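Local coordinates for takeout-like protein 1 (Epiphyas postvittana, PDB 3E8T) that binds ubiquinone-8 along its elongated interior and probably serves as a carrier of hydrophobic ligands in insects, at residues V212-A215 against E216-N219. Residues are numbered along the deposited sequence; the frame is centred on the assembly and turned at random.
Sequences VPIA and EIAN. With UQ8 (Ubiquinone-8), chain B.
With CG set beside its own backbone N (chi1 -74°) and the chain extended beyond it, Glu-216 runs back obliquely across the ring of Pro-213, and its OE2 comes 3.6 Å from Pro-213 CG. Ile-217 instead holds CG1 between its backbone N and carbonyl carbon (chi1 61°); this turns the CG1 branch toward ubiquinone-8, with both CG1 and CD1 3.4 Å from its methoxy carbon C3M, while CG2 meets Val-212 CG1 at 3.9 Å. Ile-214, three residues earlier, crosses Ile-217 at about a right angle, CD1 lying 4.0 Å from Ile-217 CG1 and 4.1 Å from Ala-218 CB. Backbone bonds of i to i+3 spacing define the turn: Glu-216 N reaches Pro-213 O at 2.9 Å, and Ile-217 N reaches Ile-214 O at 3.2 Å. Ile-214 O also takes a weak bond from Ala-218 N, bent to 122°. Replacing Pro-213 by an alanine removes ring atoms CG and CD, and is likely to open a gap beside Glu-216 CD and OE2 and let the carboxylate turn more freely. Outside the turn, Lys-7 NZ bonds Ala-215 O, and Ile-214 packs on Val-141 of strand 139-153. The whole is a single short helical turn near the C-terminus, following the long helix 182-211, whose Ile-217 lines the quinone-ring end of the ubiquinone-8 pocket in this JHBP-family fold.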
loop_
_atom_site.group_PDB
_atom_site.type_symbol
_atom_site.label_atom_id
_atom_site.label_comp_id
_atom_site.label_asym_id
_atom_site.label_seq_id
_atom_site.Cartn_x
_atom_site.Cartn_y
_atom_site.Cartn_z
ATOM N N VAL A 212 1.470 22.355 1.948
ATOM C CA VAL A 212 0.645 22.774 3.074
ATOM C C VAL A 212 1.586 23.152 4.218
ATOM O O VAL A 212 2.348 22.333 4.682
ATOM C CB VAL A 212 -0.352 21.702 3.508
ATOM C CG1 VAL A 212 -1.173 22.227 4.659
ATOM C CG2 VAL A 212 -1.286 21.349 2.325
ATOM N N PRO A 213 1.570 24.424 4.676
ATOM C CA PRO A 213 2.467 24.818 5.753
ATOM C C PRO A 213 2.249 23.931 6.962
ATOM O O PRO A 213 1.109 23.625 7.304
ATOM C CB PRO A 213 2.043 26.254 6.054
ATOM C CG PRO A 213 1.382 26.727 4.814
ATOM C CD PRO A 213 0.732 25.537 4.204
ATOM N N ILE A 214 3.321 23.515 7.601
ATOM C CA ILE A 214 3.207 22.596 8.717
ATOM C C ILE A 214 2.397 23.230 9.844
ATOM O O ILE A 214 1.672 22.534 10.556
ATOM C CB ILE A 214 4.587 22.043 9.151
ATOM C CG1 ILE A 214 4.445 20.939 10.200
ATOM C CG2 ILE A 214 5.474 23.132 9.682
ATOM C CD1 ILE A 214 3.631 19.738 9.719
ATOM N N ALA A 215 2.467 24.550 9.975
ATOM C CA ALA A 215 1.712 25.247 11.002
ATOM C C ALA A 215 0.203 25.131 10.815
ATOM O O ALA A 215 -0.545 25.340 11.778
ATOM C CB ALA A 215 2.112 26.728 11.037
ATOM N N GLU A 216 -0.261 24.845 9.607
ATOM C CA GLU A 216 -1.703 24.729 9.319
ATOM C C GLU A 216 -2.278 23.395 9.743
ATOM O O GLU A 216 -3.505 23.268 9.911
ATOM C CB GLU A 216 -1.996 24.944 7.827
ATOM C CG GLU A 216 -1.892 26.413 7.375
ATOM C CD GLU A 216 -2.350 26.652 5.930
ATOM O OE1 GLU A 216 -3.036 25.783 5.337
ATOM O OE2 GLU A 216 -2.026 27.733 5.385
ATOM N N ILE A 217 -1.423 22.394 9.939
ATOM C CA ILE A 217 -1.901 21.054 10.266
ATOM C C ILE A 217 -1.303 20.470 11.530
ATOM O O ILE A 217 -1.631 19.346 11.885
ATOM C CB ILE A 217 -1.709 20.083 9.102
ATOM C CG1 ILE A 217 -0.236 19.941 8.731
ATOM C CG2 ILE A 217 -2.540 20.530 7.862
ATOM C CD1 ILE A 217 0.011 18.926 7.640
ATOM N N ALA A 218 -0.444 21.214 12.209
ATOM C CA ALA A 218 0.200 20.775 13.445
ATOM C C ALA A 218 0.613 21.969 14.278
ATOM O O ALA A 218 0.640 23.095 13.775
ATOM C CB ALA A 218 1.398 19.881 13.165
ATOM N N ASN A 219 0.948 21.707 15.539
ATOM C CA ASN A 219 1.361 22.744 16.484
ATOM C C ASN A 219 2.870 22.757 16.617
ATOM O O ASN A 219 3.454 21.862 17.252
ATOM C CB ASN A 219 0.747 22.507 17.860
ATOM C CG ASN A 219 1.005 23.663 18.817
ATOM O OD1 ASN A 219 1.863 23.588 19.717
ATOM N ND2 ASN A 219 0.286 24.759 18.595
HETATM C C45 UQ8 B . -0.569 -15.175 -9.876
HETATM C C44 UQ8 B . 0.170 -15.852 -8.719
HETATM C C46 UQ8 B . 0.031 -17.344 -8.861
HETATM C C43 UQ8 B . -0.321 -15.403 -7.355
HETATM C C42 UQ8 B . -0.475 -13.876 -7.288
HETATM C C41 UQ8 B . 0.903 -13.229 -7.299
HETATM C C39 UQ8 B . 0.966 -12.117 -6.273
HETATM C C40 UQ8 B . 1.340 -10.690 -6.666
HETATM C C38 UQ8 B . 0.754 -12.406 -4.952
HETATM C C37 UQ8 B . 0.779 -11.472 -3.927
HETATM C C36 UQ8 B . 0.184 -12.185 -2.712
HETATM C C34 UQ8 B . -0.038 -11.261 -1.528
HETATM C C35 UQ8 B . -0.758 -11.809 -0.476
HETATM C C33 UQ8 B . 0.388 -9.935 -1.556
HETATM C C32 UQ8 B . 0.298 -8.974 -0.555
HETATM C C31 UQ8 B . 0.283 -7.577 -1.231
HETATM C C29 UQ8 B . 0.353 -6.425 -0.240
HETATM C C30 UQ8 B . 1.354 -6.476 0.958
HETATM C C28 UQ8 B . -0.481 -5.324 -0.401
HETATM C C27 UQ8 B . -0.517 -4.214 0.434
HETATM C C26 UQ8 B . -0.913 -2.941 -0.330
HETATM C C24 UQ8 B . -1.181 -1.786 0.641
HETATM C C25 UQ8 B . -2.408 -1.813 1.569
HETATM C C23 UQ8 B . -0.309 -0.721 0.684
HETATM C C22 UQ8 B . -0.400 0.415 1.493
HETATM C C21 UQ8 B . 0.850 1.284 1.359
HETATM C C19 UQ8 B . 1.020 2.353 2.440
HETATM C C20 UQ8 B . 2.368 3.066 2.351
HETATM C C18 UQ8 B . -0.163 3.328 2.524
HETATM C C17 UQ8 B . 0.097 4.438 3.552
HETATM C C16 UQ8 B . -1.191 5.136 4.019
HETATM C C14 UQ8 B . -0.820 6.439 4.719
HETATM C C15 UQ8 B . 0.419 6.467 5.634
HETATM C C13 UQ8 B . -1.557 7.604 4.523
HETATM C C12 UQ8 B . -1.233 8.815 5.130
HETATM C C11 UQ8 B . -2.448 9.740 5.351
HETATM C C9 UQ8 B . -2.203 10.724 6.510
HETATM C C10 UQ8 B . -0.712 10.859 6.861
HETATM C C8 UQ8 B . -2.810 12.075 6.144
HETATM C C7 UQ8 B . -1.754 13.152 5.875
HETATM C C6 UQ8 B . -1.224 13.826 7.163
HETATM C C1 UQ8 B . 0.152 14.045 7.305
HETATM C C1M UQ8 B . 0.997 13.639 6.273
HETATM C C2 UQ8 B . 0.688 14.649 8.450
HETATM O O2 UQ8 B . 1.900 14.845 8.571
HETATM C C3 UQ8 B . -0.153 15.053 9.475
HETATM O O3 UQ8 B . 0.371 15.641 10.588
HETATM C C3M UQ8 B . 0.532 17.042 10.371
HETATM C C4 UQ8 B . -1.522 14.843 9.368
HETATM O O4 UQ8 B . -2.334 15.249 10.390
HETATM C C4M UQ8 B . -1.890 14.699 11.639
HETATM C C5 UQ8 B . -2.053 14.234 8.223
HETATM O O5 UQ8 B . -3.274 14.071 8.151
#